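Local coordinates for proton-dependent oligopeptide transporter family protein (Xanthomonas campestris, PDB 6EI3) that probably imports small peptides across the bacterial inner membrane by coupling their uptake to proton movement, as a POT-family member of the Major Facilitator Superfamily, at residues 305-316 with 374-385; 228-239 with 254-265. All coordinates share one frame; numbering follows the deposited sequence.

Contact 1. Residues 305-316 with 374-385. With 78M ((2S)-2,3-dihydroxypropyl(7Z)-pentadec-7-enoate), chain F.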
# COMPACT_ATOMS: atom_id res chain seq x y z
N LEU A 305 -0.10 8.91 -5.29
CA LEU A 305 0.84 9.99 -5.03
C LEU A 305 1.91 9.60 -4.02
O LEU A 305 3.08 9.97 -4.16
CB LEU A 305 0.04 11.22 -4.53
CG LEU A 305 -0.49 12.16 -5.64
CD1 LEU A 305 -1.65 11.54 -6.43
CD2 LEU A 305 -0.97 13.46 -5.05
N PHE A 306 1.52 8.83 -3.01
CA PHE A 306 2.44 8.43 -1.95
C PHE A 306 3.54 7.47 -2.42
O PHE A 306 4.71 7.71 -2.12
CB PHE A 306 1.64 7.85 -0.75
CG PHE A 306 2.50 7.47 0.42
CD1 PHE A 306 3.11 8.44 1.21
CD2 PHE A 306 2.70 6.13 0.75
CE1 PHE A 306 3.93 8.07 2.28
CE2 PHE A 306 3.51 5.77 1.83
CZ PHE A 306 4.12 6.74 2.59
N ASP A 307 3.18 6.39 -3.15
CA ASP A 307 4.15 5.36 -3.58
C ASP A 307 5.14 5.84 -4.67
O ASP A 307 6.20 5.24 -4.84
CB ASP A 307 3.43 4.06 -3.99
CG ASP A 307 3.05 3.25 -2.74
OD1 ASP A 307 3.86 3.20 -1.78
OD2 ASP A 307 1.94 2.67 -2.72
N GLN A 308 4.85 6.97 -5.33
CA GLN A 308 5.74 7.56 -6.34
C GLN A 308 6.97 8.28 -5.74
O GLN A 308 7.85 8.68 -6.49
CB GLN A 308 4.95 8.47 -7.27
CG GLN A 308 4.10 7.72 -8.28
CD GLN A 308 3.47 8.70 -9.23
OE1 GLN A 308 4.11 9.19 -10.18
NE2 GLN A 308 2.24 9.10 -8.93
N LYS A 309 7.09 8.36 -4.41
CA LYS A 309 8.31 8.94 -3.82
C LYS A 309 9.53 8.02 -4.09
O LYS A 309 10.69 8.48 -4.10
CB LYS A 309 8.13 9.27 -2.33
CG LYS A 309 7.87 8.09 -1.44
CD LYS A 309 7.28 8.52 -0.10
CE LYS A 309 7.30 7.38 0.89
NZ LYS A 309 6.54 6.20 0.38
N ALA A 310 9.26 6.72 -4.35
CA ALA A 310 10.30 5.74 -4.62
C ALA A 310 10.56 5.60 -6.13
O ALA A 310 11.41 4.84 -6.54
CB ALA A 310 9.93 4.39 -3.99
N SER A 311 9.81 6.34 -6.96
CA SER A 311 9.98 6.21 -8.40
C SER A 311 10.13 7.59 -9.05
O SER A 311 11.25 8.05 -9.22
CB SER A 311 8.84 5.38 -8.99
OG SER A 311 7.58 6.02 -8.86
N THR A 312 9.01 8.27 -9.34
CA THR A 312 8.98 9.60 -9.92
C THR A 312 9.88 10.61 -9.14
O THR A 312 10.62 11.36 -9.77
CB THR A 312 7.53 10.09 -9.98
OG1 THR A 312 6.74 9.16 -10.75
CG2 THR A 312 7.41 11.49 -10.55
N TRP A 313 9.81 10.63 -7.80
CA TRP A 313 10.63 11.60 -7.04
C TRP A 313 12.11 11.26 -7.08
O TRP A 313 12.95 12.17 -7.11
CB TRP A 313 10.16 11.73 -5.60
CG TRP A 313 8.81 12.36 -5.43
CD1 TRP A 313 7.82 12.50 -6.36
CD2 TRP A 313 8.27 12.87 -4.20
NE1 TRP A 313 6.72 13.12 -5.80
CE2 TRP A 313 6.97 13.34 -4.47
CE3 TRP A 313 8.80 13.04 -2.91
CZ2 TRP A 313 6.17 13.93 -3.48
CZ3 TRP A 313 8.01 13.64 -1.93
CH2 TRP A 313 6.72 14.10 -2.23
N VAL A 314 12.45 9.97 -7.09
CA VAL A 314 13.86 9.54 -7.19
C VAL A 314 14.43 10.00 -8.53
O VAL A 314 15.53 10.56 -8.57
CB VAL A 314 14.06 8.02 -6.94
CG1 VAL A 314 15.47 7.59 -7.33
CG2 VAL A 314 13.78 7.66 -5.48
N LEU A 315 13.66 9.77 -9.62
CA LEU A 315 14.05 10.15 -10.98
C LEU A 315 14.26 11.65 -11.09
O LEU A 315 15.14 12.08 -11.81
CB LEU A 315 13.02 9.65 -11.99
CG LEU A 315 12.93 8.13 -12.15
CD1 LEU A 315 11.68 7.71 -12.91
CD2 LEU A 315 14.24 7.53 -12.75
N GLN A 316 13.45 12.44 -10.38
CA GLN A 316 13.61 13.89 -10.32
C GLN A 316 14.90 14.20 -9.54
O GLN A 316 15.73 14.96 -10.03
CB GLN A 316 12.41 14.57 -9.62
CG GLN A 316 12.59 16.09 -9.54
CD GLN A 316 11.48 16.80 -8.82
OE1 GLN A 316 11.33 16.69 -7.61
NE2 GLN A 316 10.73 17.60 -9.53
N SER A 374 -1.53 15.94 0.08
CA SER A 374 -0.73 15.14 -0.85
C SER A 374 -0.78 15.84 -2.24
O SER A 374 0.23 15.88 -2.94
CB SER A 374 -1.20 13.68 -0.89
OG SER A 374 -2.31 13.47 -1.76
N GLY A 375 -1.91 16.47 -2.56
CA GLY A 375 -2.08 17.27 -3.78
C GLY A 375 -1.16 18.48 -3.76
O GLY A 375 -0.47 18.76 -4.74
N VAL A 376 -1.09 19.17 -2.61
CA VAL A 376 -0.23 20.35 -2.39
C VAL A 376 1.26 19.95 -2.56
O VAL A 376 2.01 20.70 -3.17
CB VAL A 376 -0.53 21.06 -1.04
CG1 VAL A 376 0.36 22.29 -0.82
CG2 VAL A 376 -2.01 21.46 -0.96
N ALA A 377 1.64 18.76 -2.06
CA ALA A 377 3.00 18.21 -2.18
C ALA A 377 3.37 18.09 -3.65
O ALA A 377 4.48 18.45 -4.04
CB ALA A 377 3.08 16.84 -1.51
N TRP A 378 2.42 17.61 -4.47
CA TRP A 378 2.63 17.43 -5.90
C TRP A 378 2.62 18.76 -6.67
O TRP A 378 3.26 18.83 -7.72
CB TRP A 378 1.68 16.36 -6.45
CG TRP A 378 2.21 14.98 -6.14
CD1 TRP A 378 2.28 14.39 -4.91
CD2 TRP A 378 2.91 14.12 -7.05
NE1 TRP A 378 2.96 13.20 -5.00
CE2 TRP A 378 3.32 12.98 -6.31
CE3 TRP A 378 3.22 14.19 -8.42
CZ2 TRP A 378 3.98 11.91 -6.90
CZ3 TRP A 378 3.87 13.11 -9.01
CH2 TRP A 378 4.28 12.00 -8.25
N ILE A 379 2.00 19.84 -6.12
CA ILE A 379 2.11 21.18 -6.72
C ILE A 379 3.59 21.62 -6.55
O ILE A 379 4.20 22.11 -7.50
CB ILE A 379 1.10 22.24 -6.15
CG1 ILE A 379 -0.38 21.94 -6.53
CG2 ILE A 379 1.51 23.70 -6.55
CD1 ILE A 379 -0.74 22.05 -8.08
N ALA A 380 4.16 21.40 -5.35
CA ALA A 380 5.55 21.70 -5.02
C ALA A 380 6.52 20.88 -5.89
O ALA A 380 7.45 21.48 -6.44
CB ALA A 380 5.82 21.44 -3.55
N VAL A 381 6.30 19.54 -6.08
CA VAL A 381 7.15 18.69 -6.95
C VAL A 381 7.15 19.20 -8.40
O VAL A 381 8.21 19.21 -9.05
CB VAL A 381 6.83 17.16 -6.91
CG1 VAL A 381 7.86 16.35 -7.71
CG2 VAL A 381 6.81 16.66 -5.49
N GLY A 382 5.97 19.57 -8.89
CA GLY A 382 5.79 20.07 -10.25
C GLY A 382 6.47 21.41 -10.46
O GLY A 382 7.12 21.62 -11.49
N ALA A 383 6.35 22.32 -9.46
CA ALA A 383 6.96 23.66 -9.48
C ALA A 383 8.50 23.53 -9.47
O ALA A 383 9.19 24.29 -10.15
CB ALA A 383 6.46 24.49 -8.31
N ILE A 384 9.02 22.52 -8.75
CA ILE A 384 10.45 22.24 -8.72
C ILE A 384 10.88 21.78 -10.12
O ILE A 384 11.88 22.28 -10.66
CB ILE A 384 10.80 21.24 -7.61
CG1 ILE A 384 10.75 21.94 -6.23
CG2 ILE A 384 12.17 20.57 -7.87
CD1 ILE A 384 10.44 20.96 -5.06
N GLN A 385 10.09 20.88 -10.74
CA GLN A 385 10.37 20.37 -12.08
C GLN A 385 10.37 21.49 -13.10
O GLN A 385 11.25 21.50 -13.94
CB GLN A 385 9.36 19.29 -12.49
CG GLN A 385 9.78 18.47 -13.73
CD GLN A 385 11.09 17.73 -13.53
OE1 GLN A 385 11.28 17.04 -12.53
NE2 GLN A 385 12.03 17.89 -14.45
O21 78M F . 14.79 29.02 -8.39
C20 78M F . 13.49 28.45 -8.53
C18 78M F . 12.55 29.02 -7.50
O19 78M F . 12.98 28.68 -6.18
C17 78M F . 11.10 28.62 -7.73
O2 78M F . 10.88 27.26 -7.28
C1 78M F . 10.24 27.09 -6.11
O1 78M F . 10.12 27.95 -5.28
C2 78M F . 9.70 25.70 -5.98
C3 78M F . 9.04 25.41 -4.63
C4 78M F . 7.58 25.01 -4.75
C5 78M F . 6.57 26.12 -4.49
C6 78M F . 5.13 25.71 -4.79
C7 78M F . 4.23 25.76 -3.59
C8 78M F . 4.02 24.78 -2.73
C9 78M F . 3.12 24.82 -1.52
C10 78M F . 3.60 25.77 -0.42
C11 78M F . 2.51 26.23 0.53
C12 78M F . 2.23 25.29 1.69
C13 78M F . 0.95 25.60 2.44
C15 78M F . -0.57 25.06 4.38
C14 78M F . 0.72 24.73 3.67
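The indole of W378 is the main bump of this contact, reaching from helix 374-385 into a hollow between L305, Q308, T312 and W313. L305 closes one face, its CG 3.7 Å from the centroid of the five-membered ring and nearly on the ring normal. NE1 of W313 sits over the opposite face, 3.2 Å from W378 CZ2, with the five-membered ring of W313 inclined at 48° to the six-membered ring of W378. Far along the indole, W378 CH2 lies 3.4 Å from Q308 OE1, and T312 OG1 holds that same oxygen through a 2.7 Å hydrogen bond. W378 NE1 makes only a weak hydrogen bond to L305 O.

V381 is the second bump: its CG2 rests 3.5 Å from W313 CZ2, over the rim of that ring. Beyond it Q316, extended with CG opposite its backbone N (chi1 179°), spends NE2 on two acceptors, V381 O at 3.0 Å and Q385 OE1 at 3.1 Å, both close to its amide plane. Q399 takes Q316 OE1, and D389 takes Q385 NE2. An indole from helix 363-389 thus fills the break between helices 281-306 and 312-317, in the C-terminal half of the MFS fold.

Contact 2. Residues 228-239 with 254-265; sequences LAAISVLLALAC and MALVLLLAGIGG. With 78M ((2S)-2,3-dihydroxypropyl(7Z)-pentadec-7-enoate), chain O.
A229 O is gripped twice, by V233 N through the regular helix bond and by S232 OG at 2.7 Å, both donors approaching from the same face of the carbonyl plane. With chi1 at 82°, OG of S232 lies between its backbone N and carbonyl carbon, from where it bends back to its own helix. The S232 side chain enters a hole formed by L258, L259, G262 and I263, its CB 3.6 Å from G262 CA and 3.5 Å from L258 O. Since G262 offers bare backbone on this side, helices 228-239 and 254-265 come within 7.5 Å of each other, running antiparallel at 172°.

L258 is the reciprocal knob, from helix 254-265. Its side chain slots among S232, L235, A236 and C239, and CD1 ends 3.5 Å from C239 SG. A236 lies against A255, whose CB is 3.4 Å from A236 O, and the small residues let the backbones approach here as well. Along one flank L259 CD2 meets V233 CG2 at 3.7 Å, the two branches crossing at a slant, and at the far end L228 CD2 lies over the backbone of G262 and G265.

L214 of helix 206-215 touches both A229 and I263, so a third helix joins this end of the pair. The S232 hydroxyl is bonded to A229 O within its own helix and no polar bond is found between the two segments, which leaves van der Waals fit between small residues and the S232 and L258 knobs, consistent with the extra helix pair that bacterial POT transporters carry between their two six-helix halves.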
# COMPACT_ATOMS: atom_id res chain seq x y z
N LEU A 228 -25.63 -7.66 -11.89
CA LEU A 228 -24.52 -6.69 -11.84
C LEU A 228 -23.22 -7.41 -11.47
O LEU A 228 -22.19 -7.17 -12.11
CB LEU A 228 -24.83 -5.55 -10.85
CG LEU A 228 -23.75 -4.48 -10.62
CD1 LEU A 228 -23.60 -3.56 -11.84
CD2 LEU A 228 -24.08 -3.63 -9.41
N ALA A 229 -23.27 -8.33 -10.48
CA ALA A 229 -22.12 -9.12 -10.05
C ALA A 229 -21.63 -10.06 -11.18
O ALA A 229 -20.43 -10.10 -11.45
CB ALA A 229 -22.45 -9.92 -8.80
N ALA A 230 -22.56 -10.76 -11.88
CA ALA A 230 -22.28 -11.64 -13.02
C ALA A 230 -21.64 -10.88 -14.19
O ALA A 230 -20.65 -11.36 -14.74
CB ALA A 230 -23.57 -12.33 -13.48
N ILE A 231 -22.19 -9.69 -14.55
CA ILE A 231 -21.68 -8.80 -15.60
C ILE A 231 -20.25 -8.33 -15.27
O ILE A 231 -19.40 -8.28 -16.17
CB ILE A 231 -22.67 -7.62 -15.85
CG1 ILE A 231 -23.96 -8.11 -16.53
CG2 ILE A 231 -22.03 -6.47 -16.67
CD1 ILE A 231 -25.21 -7.25 -16.24
N SER A 232 -19.98 -8.02 -13.98
CA SER A 232 -18.64 -7.59 -13.53
C SER A 232 -17.62 -8.72 -13.68
O SER A 232 -16.47 -8.44 -14.00
CB SER A 232 -18.68 -7.06 -12.10
OG SER A 232 -18.63 -8.08 -11.12
N VAL A 233 -18.06 -9.99 -13.46
CA VAL A 233 -17.22 -11.19 -13.62
C VAL A 233 -16.84 -11.33 -15.11
O VAL A 233 -15.69 -11.63 -15.43
CB VAL A 233 -17.89 -12.48 -13.05
CG1 VAL A 233 -17.14 -13.75 -13.44
CG2 VAL A 233 -18.05 -12.40 -11.54
N LEU A 234 -17.81 -11.05 -16.00
CA LEU A 234 -17.64 -11.12 -17.45
C LEU A 234 -16.73 -10.01 -17.97
O LEU A 234 -15.90 -10.27 -18.83
CB LEU A 234 -19.00 -11.10 -18.17
CG LEU A 234 -19.59 -12.45 -18.59
CD1 LEU A 234 -19.71 -13.42 -17.41
CD2 LEU A 234 -20.96 -12.25 -19.20
N LEU A 235 -16.89 -8.78 -17.42
CA LEU A 235 -16.05 -7.63 -17.78
C LEU A 235 -14.62 -7.84 -17.25
O LEU A 235 -13.67 -7.45 -17.92
CB LEU A 235 -16.63 -6.31 -17.25
CG LEU A 235 -17.90 -5.79 -17.94
CD1 LEU A 235 -18.59 -4.74 -17.06
CD2 LEU A 235 -17.61 -5.23 -19.33
N ALA A 236 -14.48 -8.49 -16.07
CA ALA A 236 -13.18 -8.84 -15.46
C ALA A 236 -12.45 -9.84 -16.37
O ALA A 236 -11.25 -9.70 -16.58
CB ALA A 236 -13.39 -9.44 -14.09
N LEU A 237 -13.19 -10.83 -16.92
CA LEU A 237 -12.63 -11.84 -17.83
C LEU A 237 -12.20 -11.20 -19.16
O LEU A 237 -11.13 -11.55 -19.67
CB LEU A 237 -13.62 -12.99 -18.07
CG LEU A 237 -13.69 -14.05 -16.96
CD1 LEU A 237 -14.99 -14.83 -17.04
CD2 LEU A 237 -12.50 -15.01 -17.03
N ALA A 238 -13.00 -10.23 -19.66
CA ALA A 238 -12.71 -9.49 -20.90
C ALA A 238 -11.40 -8.71 -20.81
O ALA A 238 -10.72 -8.56 -21.84
CB ALA A 238 -13.87 -8.57 -21.26
N CYS A 239 -11.03 -8.24 -19.59
CA CYS A 239 -9.78 -7.53 -19.30
C CYS A 239 -8.57 -8.35 -19.67
O CYS A 239 -7.62 -7.79 -20.22
CB CYS A 239 -9.71 -7.08 -17.84
SG CYS A 239 -10.78 -5.68 -17.46
N MET A 254 -7.35 -4.22 -13.29
CA MET A 254 -8.60 -3.65 -13.79
C MET A 254 -9.72 -4.65 -13.51
O MET A 254 -10.80 -4.24 -13.09
CB MET A 254 -8.52 -3.33 -15.29
CG MET A 254 -7.60 -2.17 -15.61
SD MET A 254 -7.51 -1.88 -17.39
CE MET A 254 -8.89 -0.77 -17.60
N ALA A 255 -9.43 -5.96 -13.68
CA ALA A 255 -10.36 -7.05 -13.41
C ALA A 255 -10.72 -7.03 -11.91
O ALA A 255 -11.90 -7.10 -11.58
CB ALA A 255 -9.75 -8.39 -13.81
N LEU A 256 -9.72 -6.84 -11.03
CA LEU A 256 -9.93 -6.74 -9.58
C LEU A 256 -10.87 -5.58 -9.23
O LEU A 256 -11.84 -5.80 -8.51
CB LEU A 256 -8.59 -6.65 -8.81
CG LEU A 256 -8.64 -6.32 -7.29
CD1 LEU A 256 -9.17 -7.50 -6.45
CD2 LEU A 256 -7.26 -5.88 -6.80
N VAL A 257 -10.63 -4.38 -9.80
CA VAL A 257 -11.47 -3.18 -9.60
C VAL A 257 -12.91 -3.43 -10.06
O VAL A 257 -13.86 -3.02 -9.37
CB VAL A 257 -10.84 -1.93 -10.26
CG1 VAL A 257 -11.81 -0.74 -10.27
CG2 VAL A 257 -9.52 -1.56 -9.58
N LEU A 258 -13.08 -4.11 -11.21
CA LEU A 258 -14.39 -4.46 -11.74
C LEU A 258 -15.11 -5.42 -10.80
O LEU A 258 -16.28 -5.17 -10.47
CB LEU A 258 -14.29 -5.06 -13.17
CG LEU A 258 -14.03 -4.06 -14.30
CD1 LEU A 258 -13.60 -4.76 -15.56
CD2 LEU A 258 -15.27 -3.20 -14.59
N LEU A 259 -14.41 -6.47 -10.32
CA LEU A 259 -14.99 -7.43 -9.37
C LEU A 259 -15.40 -6.77 -8.05
O LEU A 259 -16.43 -7.15 -7.49
CB LEU A 259 -14.06 -8.62 -9.09
CG LEU A 259 -13.81 -9.58 -10.27
CD1 LEU A 259 -12.56 -10.43 -10.02
CD2 LEU A 259 -15.04 -10.44 -10.58
N LEU A 260 -14.60 -5.80 -7.55
CA LEU A 260 -14.92 -5.10 -6.30
C LEU A 260 -16.16 -4.22 -6.46
O LEU A 260 -17.04 -4.24 -5.60
CB LEU A 260 -13.71 -4.26 -5.80
CG LEU A 260 -12.50 -5.05 -5.27
CD1 LEU A 260 -11.27 -4.15 -5.15
CD2 LEU A 260 -12.81 -5.74 -3.93
N ALA A 261 -16.25 -3.47 -7.56
CA ALA A 261 -17.38 -2.58 -7.82
C ALA A 261 -18.70 -3.33 -8.08
O ALA A 261 -19.72 -2.99 -7.48
CB ALA A 261 -17.06 -1.64 -8.97
N GLY A 262 -18.65 -4.35 -8.94
CA GLY A 262 -19.81 -5.15 -9.32
C GLY A 262 -20.37 -6.01 -8.21
O GLY A 262 -21.57 -5.94 -7.93
N ILE A 263 -19.51 -6.83 -7.55
CA ILE A 263 -19.93 -7.70 -6.44
C ILE A 263 -20.33 -6.83 -5.23
O ILE A 263 -21.39 -7.06 -4.65
CB ILE A 263 -18.90 -8.83 -6.14
CG1 ILE A 263 -18.71 -9.76 -7.38
CG2 ILE A 263 -19.31 -9.66 -4.90
CD1 ILE A 263 -17.35 -10.46 -7.49
N GLY A 264 -19.51 -5.81 -4.90
CA GLY A 264 -19.78 -4.87 -3.82
C GLY A 264 -21.10 -4.12 -4.01
O GLY A 264 -21.98 -4.18 -3.14
N GLY A 265 -21.25 -3.48 -5.17
CA GLY A 265 -22.44 -2.73 -5.55
C GLY A 265 -23.67 -3.60 -5.70
O GLY A 265 -24.79 -3.16 -5.43
O21 78M O . -22.76 4.90 0.72
C20 78M O . -22.67 3.50 0.50
C18 78M O . -22.43 3.19 -0.95
O19 78M O . -23.48 3.72 -1.75
C17 78M O . -22.29 1.71 -1.21
O2 78M O . -21.63 1.59 -2.49
C1 78M O . -21.11 0.40 -2.82
O1 78M O . -21.30 -0.62 -2.20
C2 78M O . -20.26 0.50 -4.05
C3 78M O . -18.80 0.14 -3.81
C4 78M O . -17.83 1.04 -4.55
C5 78M O . -16.99 0.35 -5.61
C6 78M O . -15.79 -0.43 -5.08
C7 78M O . -14.50 0.29 -5.32
C8 78M O . -13.54 -0.05 -6.16
C9 78M O . -12.25 0.69 -6.39
C10 78M O . -12.41 1.76 -7.48
C11 78M O . -11.83 3.12 -7.12
C12 78M O . -12.58 4.28 -7.76
C13 78M O . -12.15 5.67 -7.31
C15 78M O . -10.69 7.67 -7.74
C14 78M O . -10.90 6.20 -7.97

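The two contacts follow each other along the chain: 228-239 with 254-265 closes before 305-316 with 374-385 opens, and helix 248-270 leads to helix 281-306. Their centres are 32 Å apart and their nearest atoms about 13 Å, so they do not touch. Contact 1 lies deeper, 17 Å from the centre of the chain against 22 Å for contact 2. Each has a monoacylglycerol along its second helix: at contact 1 beside V376, A380, A383 and I384, at contact 2 beside V257, A261 and G264. In contact 1 the lipid runs along the side of helix 374-385 turned away from 305-316, I384 alone touching both. The lipid at contact 2 is also hydrogen-bonded to Y493.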